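Local coordinates for apoptosis regulator Bcl-2 homolog (Canarypox virus, PDB 5WOS), which inhibits host apoptosis and interacts with the pro-apoptotic proteins BAK1 and BAX, supposedly preventing their activation, at residues A[104-109]-A[116-121]; A[21-26]-A[124-129]; A[27-30]-A[34-37]; A[14-19]-A[128-133]. All coordinates share one frame; numbering follows the deposited sequence.

Interaction 1. Residues A[104-109]-A[116-121]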
loop_
_atom_site.group_PDB
_atom_site.type_symbol
_atom_site.label_atom_id
_atom_site.label_comp_id
_atom_site.label_asym_id
_atom_site.label_seq_id
_atom_site.Cartn_x
_atom_site.Cartn_y
_atom_site.Cartn_z
ATOM N N TYR A 104 4.571 -5.107 -3.529
ATOM C CA TYR A 104 4.912 -6.367 -4.183
ATOM C C TYR A 104 4.573 -6.319 -5.668
ATOM O O TYR A 104 5.390 -6.698 -6.516
ATOM C CB TYR A 104 4.190 -7.533 -3.508
ATOM C CG TYR A 104 4.484 -8.858 -4.170
ATOM C CD1 TYR A 104 5.770 -9.375 -4.172
ATOM C CD2 TYR A 104 3.486 -9.582 -4.808
ATOM C CE1 TYR A 104 6.056 -10.581 -4.779
ATOM C CE2 TYR A 104 3.762 -10.793 -5.421
ATOM C CZ TYR A 104 5.051 -11.287 -5.403
ATOM O OH TYR A 104 5.343 -12.486 -6.007
ATOM N N VAL A 105 3.362 -5.867 -6.001
ATOM C CA VAL A 105 2.966 -5.745 -7.404
ATOM C C VAL A 105 3.974 -4.895 -8.164
ATOM O O VAL A 105 4.408 -5.247 -9.268
ATOM C CB VAL A 105 1.543 -5.163 -7.508
ATOM C CG1 VAL A 105 1.271 -4.602 -8.903
ATOM C CG2 VAL A 105 0.516 -6.227 -7.171
ATOM N N THR A 106 4.359 -3.760 -7.581
ATOM C CA THR A 106 5.309 -2.870 -8.242
ATOM C C THR A 106 6.605 -3.605 -8.559
ATOM O O THR A 106 7.105 -3.547 -9.688
ATOM C CB THR A 106 5.574 -1.646 -7.362
ATOM O OG1 THR A 106 4.329 -1.025 -7.014
ATOM C CG2 THR A 106 6.435 -0.632 -8.089
ATOM N N LYS A 107 7.167 -4.305 -7.572
ATOM C CA LYS A 107 8.357 -5.107 -7.832
ATOM C C LYS A 107 8.085 -6.140 -8.918
ATOM O O LYS A 107 8.919 -6.357 -9.803
ATOM C CB LYS A 107 8.826 -5.796 -6.549
ATOM C CG LYS A 107 10.346 -5.840 -6.369
ATOM C CD LYS A 107 10.779 -7.090 -5.613
ATOM C CE LYS A 107 12.090 -6.887 -4.870
ATOM N NZ LYS A 107 13.192 -6.447 -5.768
ATOM N N VAL A 108 6.906 -6.767 -8.884
ATOM C CA VAL A 108 6.592 -7.830 -9.836
ATOM C C VAL A 108 6.553 -7.278 -11.255
ATOM O O VAL A 108 7.130 -7.861 -12.182
ATOM C CB VAL A 108 5.270 -8.514 -9.451
ATOM C CG1 VAL A 108 4.683 -9.292 -10.633
ATOM C CG2 VAL A 108 5.503 -9.444 -8.270
ATOM N N PHE A 109 5.880 -6.141 -11.447
ATOM C CA PHE A 109 5.897 -5.502 -12.756
ATOM C C PHE A 109 7.278 -4.976 -13.109
ATOM O O PHE A 109 7.588 -4.812 -14.293
ATOM C CB PHE A 109 4.882 -4.358 -12.806
ATOM C CG PHE A 109 3.479 -4.795 -13.109
ATOM C CD1 PHE A 109 3.220 -5.691 -14.129
ATOM C CD2 PHE A 109 2.415 -4.297 -12.378
ATOM C CE1 PHE A 109 1.932 -6.085 -14.410
ATOM C CE2 PHE A 109 1.126 -4.689 -12.655
ATOM C CZ PHE A 109 0.885 -5.582 -13.676
ATOM N N ASN A 116 7.091 1.662 -17.162
ATOM C CA ASN A 116 6.074 2.702 -17.281
ATOM C C ASN A 116 4.941 2.510 -16.278
ATOM O O ASN A 116 4.381 3.493 -15.779
ATOM C CB ASN A 116 5.540 2.734 -18.713
ATOM C CG ASN A 116 6.601 3.159 -19.717
ATOM O OD1 ASN A 116 7.751 3.402 -19.352
ATOM N ND2 ASN A 116 6.220 3.242 -20.988
ATOM N N VAL A 117 4.591 1.263 -15.957
ATOM C CA VAL A 117 3.594 1.031 -14.915
ATOM C C VAL A 117 4.186 1.324 -13.543
ATOM O O VAL A 117 3.547 1.962 -12.700
ATOM C CB VAL A 117 3.052 -0.408 -14.987
ATOM C CG1 VAL A 117 1.944 -0.600 -13.958
ATOM C CG2 VAL A 117 2.543 -0.722 -16.383
ATOM N N VAL A 118 5.413 0.855 -13.304
ATOM C CA VAL A 118 6.078 1.075 -12.023
ATOM C C VAL A 118 6.059 2.552 -11.659
ATOM O O VAL A 118 5.896 2.916 -10.488
ATOM C CB VAL A 118 7.516 0.520 -12.076
ATOM C CG1 VAL A 118 8.280 0.852 -10.799
ATOM C CG2 VAL A 118 7.487 -0.985 -12.304
ATOM N N ASP A 119 6.208 3.425 -12.656
ATOM C CA ASP A 119 6.191 4.860 -12.398
ATOM C C ASP A 119 4.836 5.333 -11.884
ATOM O O ASP A 119 4.747 6.434 -11.329
ATOM C CB ASP A 119 6.559 5.621 -13.675
ATOM C CG ASP A 119 6.909 7.073 -13.411
ATOM O OD1 ASP A 119 7.231 7.410 -12.252
ATOM O OD2 ASP A 119 6.865 7.878 -14.364
ATOM N N LEU A 120 3.785 4.525 -12.039
ATOM C CA LEU A 120 2.433 4.953 -11.709
ATOM C C LEU A 120 1.872 4.334 -10.438
ATOM O O LEU A 120 0.987 4.939 -9.821
ATOM C CB LEU A 120 1.480 4.628 -12.867
ATOM C CG LEU A 120 1.920 5.101 -14.252
ATOM C CD1 LEU A 120 0.829 4.804 -15.272
ATOM C CD2 LEU A 120 2.273 6.586 -14.247
ATOM N N MET A 121 2.358 3.164 -10.029
ATOM C CA MET A 121 1.766 2.473 -8.889
ATOM C C MET A 121 1.595 3.356 -7.660
ATOM O O MET A 121 0.527 3.283 -7.028
ATOM C CB MET A 121 2.611 1.242 -8.535
ATOM C CG MET A 121 2.417 0.055 -9.469
ATOM S SD MET A 121 0.712 -0.535 -9.565
ATOM C CE MET A 121 0.434 -1.075 -7.878
#

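Interaction 2. Residues A[21-26]-A[124-129]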
loop_
_atom_site.group_PDB
_atom_site.type_symbol
_atom_site.label_atom_id
_atom_site.label_comp_id
_atom_site.label_asym_id
_atom_site.label_seq_id
_atom_site.Cartn_x
_atom_site.Cartn_y
_atom_site.Cartn_z
ATOM N N ASN A 21 4.323 10.796 -0.668
ATOM C CA ASN A 21 5.756 10.865 -0.390
ATOM C C ASN A 21 6.259 9.582 0.264
ATOM O O ASN A 21 7.346 9.092 -0.066
ATOM C CB ASN A 21 6.068 12.069 0.498
ATOM C CG ASN A 21 7.534 12.153 0.867
ATOM O OD1 ASN A 21 7.924 11.853 1.997
ATOM N ND2 ASN A 21 8.360 12.551 -0.094
ATOM N N ILE A 22 5.483 9.020 1.191
ATOM C CA ILE A 22 5.911 7.814 1.893
ATOM C C ILE A 22 5.757 6.583 1.010
ATOM O O ILE A 22 6.653 5.732 0.950
ATOM C CB ILE A 22 5.124 7.682 3.208
ATOM C CG1 ILE A 22 5.768 8.563 4.277
ATOM C CG2 ILE A 22 5.062 6.231 3.682
ATOM C CD1 ILE A 22 4.823 8.944 5.363
ATOM N N ILE A 23 4.623 6.458 0.319
ATOM C CA ILE A 23 4.416 5.311 -0.557
ATOM C C ILE A 23 5.437 5.317 -1.686
ATOM O O ILE A 23 6.013 4.278 -2.030
ATOM C CB ILE A 23 2.976 5.310 -1.102
ATOM C CG1 ILE A 23 1.968 5.244 0.048
ATOM C CG2 ILE A 23 2.777 4.138 -2.061
ATOM C CD1 ILE A 23 0.530 5.353 -0.392
ATOM N N GLN A 24 5.663 6.480 -2.297
ATOM C CA GLN A 24 6.607 6.558 -3.404
ATOM C C GLN A 24 7.993 6.087 -2.978
ATOM O O GLN A 24 8.653 5.334 -3.703
ATOM C CB GLN A 24 6.657 7.989 -3.937
ATOM C CG GLN A 24 7.097 8.099 -5.382
ATOM C CD GLN A 24 6.578 9.358 -6.042
ATOM O OE1 GLN A 24 6.368 10.378 -5.385
ATOM N NE2 GLN A 24 6.356 9.289 -7.350
ATOM N N ASN A 25 8.444 6.499 -1.796
ATOM C CA ASN A 25 9.786 6.136 -1.363
ATOM C C ASN A 25 9.872 4.690 -0.891
ATOM O O ASN A 25 10.916 4.053 -1.068
ATOM C CB ASN A 25 10.255 7.092 -0.264
ATOM C CG ASN A 25 10.856 8.370 -0.826
ATOM O OD1 ASN A 25 12.024 8.399 -1.208
ATOM N ND2 ASN A 25 10.060 9.431 -0.877
ATOM N N TYR A 26 8.806 4.145 -0.299
ATOM C CA TYR A 26 8.851 2.739 0.081
ATOM C C TYR A 26 8.895 1.843 -1.151
ATOM O O TYR A 26 9.648 0.863 -1.187
ATOM C CB TYR A 26 7.660 2.377 0.965
ATOM C CG TYR A 26 7.681 0.925 1.388
ATOM C CD1 TYR A 26 6.737 0.027 0.911
ATOM C CD2 TYR A 26 8.663 0.449 2.241
ATOM C CE1 TYR A 26 6.766 -1.299 1.284
ATOM C CE2 TYR A 26 8.696 -0.871 2.623
ATOM C CZ TYR A 26 7.747 -1.742 2.139
ATOM O OH TYR A 26 7.781 -3.065 2.517
ATOM N N ILE A 124 -1.407 5.451 -8.231
ATOM C CA ILE A 124 -2.615 4.655 -8.440
ATOM C C ILE A 124 -3.219 4.222 -7.109
ATOM O O ILE A 124 -4.441 4.288 -6.920
ATOM C CB ILE A 124 -2.313 3.447 -9.345
ATOM C CG1 ILE A 124 -1.967 3.923 -10.759
ATOM C CG2 ILE A 124 -3.511 2.491 -9.391
ATOM C CD1 ILE A 124 -1.502 2.822 -11.694
ATOM N N ILE A 125 -2.391 3.757 -6.170
ATOM C CA ILE A 125 -2.950 3.328 -4.892
ATOM C C ILE A 125 -3.261 4.534 -4.015
ATOM O O ILE A 125 -4.296 4.568 -3.343
ATOM C CB ILE A 125 -2.029 2.314 -4.181
ATOM C CG1 ILE A 125 -0.799 2.975 -3.557
ATOM C CG2 ILE A 125 -1.595 1.212 -5.144
ATOM C CD1 ILE A 125 -0.093 2.057 -2.586
ATOM N N THR A 126 -2.401 5.555 -4.032
ATOM C CA THR A 126 -2.705 6.779 -3.297
ATOM C C THR A 126 -4.024 7.379 -3.769
ATOM O O THR A 126 -4.825 7.860 -2.957
ATOM C CB THR A 126 -1.572 7.794 -3.458
ATOM O OG1 THR A 126 -0.316 7.169 -3.171
ATOM C CG2 THR A 126 -1.766 8.969 -2.508
ATOM N N GLU A 127 -4.265 7.358 -5.082
ATOM C CA GLU A 127 -5.554 7.796 -5.610
ATOM C C GLU A 127 -6.684 6.912 -5.099
ATOM O O GLU A 127 -7.683 7.410 -4.563
ATOM C CB GLU A 127 -5.526 7.789 -7.139
ATOM C CG GLU A 127 -5.174 9.126 -7.765
ATOM C CD GLU A 127 -5.253 9.096 -9.281
ATOM O OE1 GLU A 127 -4.214 9.336 -9.934
ATOM O OE2 GLU A 127 -6.349 8.821 -9.820
ATOM N N SER A 128 -6.552 5.594 -5.273
ATOM C CA SER A 128 -7.577 4.676 -4.785
ATOM C C SER A 128 -7.759 4.809 -3.279
ATOM O O SER A 128 -8.886 4.758 -2.775
ATOM C CB SER A 128 -7.210 3.238 -5.148
ATOM O OG SER A 128 -6.913 3.114 -6.527
ATOM N N LEU A 129 -6.659 4.979 -2.544
ATOM C CA LEU A 129 -6.748 5.094 -1.092
ATOM C C LEU A 129 -7.512 6.350 -0.692
ATOM O O LEU A 129 -8.404 6.306 0.162
ATOM C CB LEU A 129 -5.341 5.099 -0.487
ATOM C CG LEU A 129 -5.021 4.243 0.738
ATOM C CD1 LEU A 129 -5.504 2.810 0.593
ATOM C CD2 LEU A 129 -3.516 4.256 0.949
#

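Interaction 3. Residues A[27-30]-A[34-37]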
loop_
_atom_site.group_PDB
_atom_site.type_symbol
_atom_site.label_atom_id
_atom_site.label_comp_id
_atom_site.label_asym_id
_atom_site.label_seq_id
_atom_site.Cartn_x
_atom_site.Cartn_y
_atom_site.Cartn_z
ATOM N N PHE A 27 8.096 2.157 -2.172
ATOM C CA PHE A 27 8.165 1.392 -3.411
ATOM C C PHE A 27 9.567 1.458 -3.998
ATOM O O PHE A 27 10.155 0.430 -4.355
ATOM C CB PHE A 27 7.130 1.909 -4.415
ATOM C CG PHE A 27 5.706 1.555 -4.073
ATOM C CD1 PHE A 27 5.374 1.001 -2.845
ATOM C CD2 PHE A 27 4.693 1.770 -4.992
ATOM C CE1 PHE A 27 4.063 0.678 -2.544
ATOM C CE2 PHE A 27 3.387 1.449 -4.697
ATOM C CZ PHE A 27 3.072 0.902 -3.472
ATOM N N ILE A 28 10.128 2.666 -4.088
ATOM C CA ILE A 28 11.505 2.824 -4.554
ATOM C C ILE A 28 12.443 1.948 -3.732
ATOM O O ILE A 28 13.212 1.145 -4.275
ATOM C CB ILE A 28 11.920 4.305 -4.492
ATOM C CG1 ILE A 28 11.144 5.112 -5.535
ATOM C CG2 ILE A 28 13.421 4.459 -4.720
ATOM C CD1 ILE A 28 11.252 6.603 -5.351
ATOM N N GLU A 29 12.396 2.093 -2.406
ATOM C CA GLU A 29 13.302 1.328 -1.558
ATOM C C GLU A 29 13.078 -0.170 -1.720
ATOM O O GLU A 29 14.038 -0.949 -1.731
ATOM C CB GLU A 29 13.140 1.739 -0.095
ATOM C CG GLU A 29 14.077 0.978 0.851
ATOM C CD GLU A 29 14.254 1.653 2.201
ATOM O OE1 GLU A 29 13.824 2.816 2.355
ATOM O OE2 GLU A 29 14.832 1.022 3.111
ATOM N N TYR A 30 11.822 -0.595 -1.860
ATOM C CA TYR A 30 11.550 -2.023 -1.952
ATOM C C TYR A 30 11.972 -2.594 -3.299
ATOM O O TYR A 30 12.340 -3.771 -3.383
ATOM C CB TYR A 30 10.069 -2.306 -1.715
ATOM C CG TYR A 30 9.758 -3.782 -1.781
ATOM C CD1 TYR A 30 10.220 -4.647 -0.801
ATOM C CD2 TYR A 30 9.022 -4.312 -2.830
ATOM C CE1 TYR A 30 9.952 -5.996 -0.856
ATOM C CE2 TYR A 30 8.748 -5.663 -2.894
ATOM C CZ TYR A 30 9.217 -6.501 -1.902
ATOM O OH TYR A 30 8.948 -7.852 -1.952
ATOM N N LYS A 34 17.613 0.265 -2.147
ATOM C CA LYS A 34 18.406 1.413 -1.734
ATOM C C LYS A 34 17.677 2.203 -0.656
ATOM O O LYS A 34 16.464 2.418 -0.738
ATOM C CB LYS A 34 18.712 2.321 -2.929
ATOM C CG LYS A 34 19.886 1.876 -3.808
ATOM C CD LYS A 34 21.116 1.450 -3.002
ATOM C CE LYS A 34 21.559 2.494 -1.964
ATOM N NZ LYS A 34 22.230 1.864 -0.793
ATOM N N ASN A 35 18.430 2.633 0.353
ATOM C CA ASN A 35 17.849 3.345 1.482
ATOM C C ASN A 35 17.248 4.673 1.035
ATOM O O ASN A 35 17.852 5.420 0.260
ATOM C CB ASN A 35 18.913 3.588 2.549
ATOM C CG ASN A 35 18.364 4.296 3.768
ATOM O OD1 ASN A 35 17.171 4.211 4.064
ATOM N ND2 ASN A 35 19.231 5.001 4.486
ATOM N N ARG A 36 16.047 4.964 1.537
ATOM C CA ARG A 36 15.340 6.196 1.206
ATOM C C ARG A 36 14.981 7.002 2.448
ATOM O O ARG A 36 14.172 7.930 2.367
ATOM C CB ARG A 36 14.083 5.881 0.395
ATOM C CG ARG A 36 14.360 5.154 -0.917
ATOM C CD ARG A 36 15.101 6.029 -1.917
ATOM N NE ARG A 36 14.350 7.236 -2.256
ATOM C CZ ARG A 36 14.607 8.012 -3.306
ATOM N NH1 ARG A 36 15.595 7.708 -4.139
ATOM N NH2 ARG A 36 13.870 9.091 -3.530
ATOM N N ASN A 37 15.580 6.679 3.597
ATOM C CA ASN A 37 15.266 7.389 4.833
ATOM C C ASN A 37 15.616 8.868 4.770
ATOM O O ASN A 37 15.097 9.648 5.575
ATOM C CB ASN A 37 16.004 6.755 6.012
ATOM C CG ASN A 37 15.609 5.319 6.238
ATOM O OD1 ASN A 37 14.499 4.905 5.904
ATOM N ND2 ASN A 37 16.517 4.544 6.815
#

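Interaction 4. Residues A[14-19]-A[128-133]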
loop_
_atom_site.group_PDB
_atom_site.type_symbol
_atom_site.label_atom_id
_atom_site.label_comp_id
_atom_site.label_asym_id
_atom_site.label_seq_id
_atom_site.Cartn_x
_atom_site.Cartn_y
_atom_site.Cartn_z
ATOM N N GLU A 14 -2.316 18.789 0.176
ATOM C CA GLU A 14 -1.222 18.400 1.057
ATOM C C GLU A 14 -1.406 16.968 1.533
ATOM O O GLU A 14 -0.425 16.238 1.707
ATOM C CB GLU A 14 -1.128 19.350 2.253
ATOM C CG GLU A 14 -0.722 20.775 1.902
ATOM C CD GLU A 14 -1.816 21.548 1.192
ATOM O OE1 GLU A 14 -2.990 21.133 1.279
ATOM O OE2 GLU A 14 -1.499 22.566 0.542
ATOM N N ILE A 15 -2.657 16.542 1.720
ATOM C CA ILE A 15 -2.924 15.177 2.156
ATOM C C ILE A 15 -2.494 14.188 1.081
ATOM O O ILE A 15 -1.793 13.210 1.364
ATOM C CB ILE A 15 -4.410 15.012 2.524
ATOM C CG1 ILE A 15 -4.743 15.916 3.718
ATOM C CG2 ILE A 15 -4.739 13.531 2.810
ATOM C CD1 ILE A 15 -6.023 15.570 4.459
ATOM N N TYR A 16 -2.894 14.434 -0.169
ATOM C CA TYR A 16 -2.503 13.537 -1.252
ATOM C C TYR A 16 -0.996 13.325 -1.277
ATOM O O TYR A 16 -0.521 12.193 -1.438
ATOM C CB TYR A 16 -2.987 14.083 -2.600
ATOM C CG TYR A 16 -2.557 13.240 -3.778
ATOM C CD1 TYR A 16 -3.366 12.222 -4.263
ATOM C CD2 TYR A 16 -1.335 13.457 -4.400
ATOM C CE1 TYR A 16 -2.973 11.445 -5.338
ATOM C CE2 TYR A 16 -0.930 12.686 -5.473
ATOM C CZ TYR A 16 -1.752 11.680 -5.939
ATOM O OH TYR A 16 -1.356 10.909 -7.011
ATOM N N TYR A 17 -0.227 14.403 -1.103
ATOM C CA TYR A 17 1.223 14.309 -1.215
ATOM C C TYR A 17 1.865 13.879 0.097
ATOM O O TYR A 17 2.945 13.282 0.086
ATOM C CB TYR A 17 1.782 15.647 -1.711
ATOM C CG TYR A 17 1.510 15.857 -3.192
ATOM C CD1 TYR A 17 2.134 15.064 -4.140
ATOM C CD2 TYR A 17 0.613 16.823 -3.636
ATOM C CE1 TYR A 17 1.891 15.224 -5.489
ATOM C CE2 TYR A 17 0.359 16.996 -4.994
ATOM C CZ TYR A 17 1.002 16.191 -5.915
ATOM O OH TYR A 17 0.764 16.350 -7.265
ATOM N N THR A 18 1.212 14.143 1.231
ATOM C CA THR A 18 1.698 13.606 2.500
ATOM C C THR A 18 1.747 12.082 2.456
ATOM O O THR A 18 2.710 11.468 2.927
ATOM C CB THR A 18 0.813 14.084 3.660
ATOM O OG1 THR A 18 0.802 15.518 3.707
ATOM C CG2 THR A 18 1.343 13.561 4.997
ATOM N N ILE A 19 0.717 11.453 1.891
ATOM C CA ILE A 19 0.708 9.999 1.766
ATOM C C ILE A 19 1.630 9.549 0.639
ATOM O O ILE A 19 2.412 8.608 0.797
ATOM C CB ILE A 19 -0.735 9.496 1.560
ATOM C CG1 ILE A 19 -1.493 9.522 2.890
ATOM C CG2 ILE A 19 -0.760 8.089 0.949
ATOM C CD1 ILE A 19 -2.605 10.511 2.916
ATOM N N SER A 128 -6.552 5.594 -5.273
ATOM C CA SER A 128 -7.577 4.676 -4.785
ATOM C C SER A 128 -7.759 4.809 -3.279
ATOM O O SER A 128 -8.886 4.758 -2.775
ATOM C CB SER A 128 -7.210 3.238 -5.148
ATOM O OG SER A 128 -6.913 3.114 -6.527
ATOM N N LEU A 129 -6.659 4.979 -2.544
ATOM C CA LEU A 129 -6.748 5.094 -1.092
ATOM C C LEU A 129 -7.512 6.350 -0.692
ATOM O O LEU A 129 -8.404 6.306 0.162
ATOM C CB LEU A 129 -5.341 5.099 -0.487
ATOM C CG LEU A 129 -5.021 4.243 0.738
ATOM C CD1 LEU A 129 -5.504 2.810 0.593
ATOM C CD2 LEU A 129 -3.516 4.256 0.949
ATOM N N LEU A 130 -7.182 7.484 -1.309
ATOM C CA LEU A 130 -7.824 8.743 -0.947
ATOM C C LEU A 130 -9.241 8.848 -1.490
ATOM O O LEU A 130 -10.076 9.542 -0.899
ATOM C CB LEU A 130 -6.988 9.917 -1.452
ATOM C CG LEU A 130 -5.627 10.011 -0.779
ATOM C CD1 LEU A 130 -4.712 10.864 -1.594
ATOM C CD2 LEU A 130 -5.777 10.569 0.616
ATOM N N SER A 131 -9.530 8.185 -2.608
ATOM C CA SER A 131 -10.885 8.187 -3.139
ATOM C C SER A 131 -11.911 7.693 -2.129
ATOM O O SER A 131 -13.111 7.889 -2.350
ATOM C CB SER A 131 -10.952 7.327 -4.402
ATOM O OG SER A 131 -12.295 7.098 -4.790
ATOM N N ARG A 132 -11.477 7.063 -1.034
ATOM C CA ARG A 132 -12.397 6.514 -0.044
ATOM C C ARG A 132 -12.051 6.845 1.401
ATOM O O ARG A 132 -12.927 6.700 2.261
ATOM C CB ARG A 132 -12.469 4.987 -0.179
ATOM C CG ARG A 132 -12.797 4.498 -1.581
ATOM C CD ARG A 132 -14.144 3.808 -1.637
ATOM N NE ARG A 132 -15.245 4.686 -1.239
ATOM C CZ ARG A 132 -15.944 5.449 -2.076
ATOM N NH1 ARG A 132 -15.671 5.456 -3.376
ATOM N NH2 ARG A 132 -16.927 6.209 -1.611
ATOM N N CYS A 133 -10.827 7.288 1.701
ATOM C CA CYS A 133 -10.355 7.406 3.079
ATOM C C CYS A 133 -9.860 8.801 3.439
ATOM O O CYS A 133 -9.296 8.979 4.525
ATOM C CB CYS A 133 -9.220 6.409 3.335
ATOM S SG CYS A 133 -9.543 4.730 2.788
#

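Interaction 1. Residues A[104-109]-A[116-121]
Thr-106 lies between two side chains of residues 116-121, Val-118 and Met-121. Its hydroxyl is turned back over its own helix, with OG1 anti to the carbonyl carbon (chi1 -54°). There it is hydrogen-bonded to the carbonyl O of Gly-102, so its polar need is met inside the helix. OG1 also packs against methylene groups: Met-121 CB sits 3.2 Å from Thr-106 OG1, and Met-121 CG is almost as close. The threonine and methionine side chains lie alongside each other, heading opposite ways. The other branch of the threonine, CG2, meets Val-118 CG1 at 3.6 Å.

Met-121 is folded rather than extended, with bends at chi2 (-58°) and chi3 (-63°). The bends bring its CE methyl to 3.8 Å from CG1 of Val-105, and the two side chains cross at about a right angle. The second methyl of Val-118, CG2, rests on the backbone, 3.7 Å from Thr-106 O. It also faces the last turn of the segment, 4.1 Å from Phe-109 C. The Phe-109 ring approaches Val-117 obliquely, with Phe-109 CD2 4.0 Å from Val-117 CG1. That ring also packs on Ile-74.

No hydrogen bond joins the two segments. Val-117 O instead accepts from Leu-120 N and Met-121 N, which shapes the turn leading into helix 121-138. This is the bend of the hairpin formed by helices 92-112 and 121-138, the central helical hairpin of the Bcl-2 fold.

Interaction 2. Residues A[21-26]-A[124-129]
Ile-23 carries the side of helix 21-26 that faces Ile-125, Thr-126 and Leu-129. Ile-23 CG2 meets Ile-125 alone, while CD1 also reaches the threonine and the leucine.

In helix 124-129, the carbonyl of Ile-124 comes first. It accepts both Ser-128 N and Ser-128 OG, from opposite faces of its plane, with Ser-128 OG 2.8 Å from Ile-124 O. This ties the serine hydroxyl to its own helix, beside Pro-79 and Val-82.

Ile-125 follows, its CB directed toward helix 14-32. Its CG1 is tucked between the backbone N and C (chi1 75°). From there Ile-125 CD1 reaches Ile-23 CG2 at 3.6 Å. The branches meet at a slant, and Ile-125 CD1 is also 4.0 Å from Ile-23 CD1. The same residue touches Ile-78 of helix 78-86.

The helices run roughly antiparallel here, at 147°, with axes 10.4 Å apart. Such packing belongs to the all-helical Bcl-2 bundle, where the first helix lies against the second arm of the central hairpin.

At Thr-126 the contact is with the hydroxyl branch: Thr-126 OG1 is 3.4 Å from Ile-23 CD1. The threonine and the isoleucine overlap side by side, pointed in opposing senses. This buried hydroxyl is hydrogen-bonded to the carbonyl O of Pro-122, one turn earlier. It also packs on the Ile-23 methyl.

Leu-129, a turn after Ile-125, adds a looser touch, its CD2 4.4 Å from Ile-23 CD1.

Interaction 3. Residues A[27-30]-A[34-37]
Where helix 14-32 ends, the chain turns back along it, and Ile-28 and Glu-29 on the last turns receive residues 34-37 of the following loop. One hydrogen bond crosses the contact: Arg-36 N donates to Glu-29 OE1 at 3.2 Å. The bond is bent (143° at the hydrogen), and it comes from above the carboxylate plane. Glu-29 can get there because CG is anti to its backbone N (chi1 -179°) and the chain stays extended beyond it. Tyr-46 OH is also hydrogen-bonded to OE1, so two groups grip this oxygen.

The stem of the glutamate lies against the loop backbone. Its CG is 3.2 Å from Lys-34 O, and Glu-29 CA makes a C-H...O contact with that oxygen at 3.4 Å. Arg-36 passes Glu-29 head to tail, Arg-36 CG 3.7 Å from Glu-29 CB. Their charged groups do not meet.

The arginine chain is bent at chi2 and chi3, which lays it across Ile-28. Ile-28 CG2 touches Arg-36 CD at 3.6 Å. Further out, Ile-28 CD1 covers one face of the guanidinium near its rim, 4.0 Å from Arg-36 NH2. Arg-36 NE is hydrogen-bonded to OD1 of Asn-25, one turn before Glu-29.

One main-chain-to-carboxylate bond and the arginine stem on Ile-28, with the Asn-25 bond beyond, hold this returning surface loop to the helix it has just left, in the connection between the first two helices of this Bcl-2 fold.

Interaction 4. Residues A[14-19]-A[128-133]
Leu-130 reaches from helix 128-133 to Ile-15, Tyr-16 and Ile-19 on helix 14-19. Its CB points at that helix. CG follows, anti to the carbonyl carbon (chi1 -65°), and divides the chain into two methyls with separate partners.

CD1 takes the tyrosine. It is 3.3 Å from Tyr-16 CD1, a close approach, and 3.5 Å from Tyr-16 CA. The methyl therefore rests on both the ring and the root of the side chain. It comes at the ring obliquely, while the two side chains cross at about a right angle.

CD2 takes the isoleucines. It lies 3.8 Å from CG2 of Ile-15 and 3.9 Å from CD1 of Ile-19, one helical turn apart.

The helix axes run at 134° to each other and are 10.8 Å apart. This is the pairing of the first helix with the last long helix, 121-138, in the Bcl-2 bundle. Tyr-16 also has a polar end, and its OH is hydrogen-bonded to Asp-123 OD1. Trp-143 and Leu-137 pack against Ile-19.

No hydrogen bond links the two segments. Their hold here rests on dispersion between methyls and ring, and on keeping apolar surface from water.

Interactions 2 and 4 are successive parts of one helix pair, 14-32 with 121-138, with centres about 8 Å apart. They share Ser-128 and Leu-129, and Thr-126 CG2 touches Tyr-16 O at 3.6 Å. Interaction 1 lies at the start of helix 121-138, its centre about 12 Å from that of interaction 2. Phe-27, in segment 27-30, touches interactions 1 and 2: its CD2 is 3.5 Å from Thr-106 OG1, and its CZ is 3.5 Å from Ile-125 CD1. Asn-25 of segment 21-26 ties interaction 2 to interaction 3 through Arg-36. Interactions 3 and 4 use opposite ends of helix 14-32, with centres about 20 Å apart.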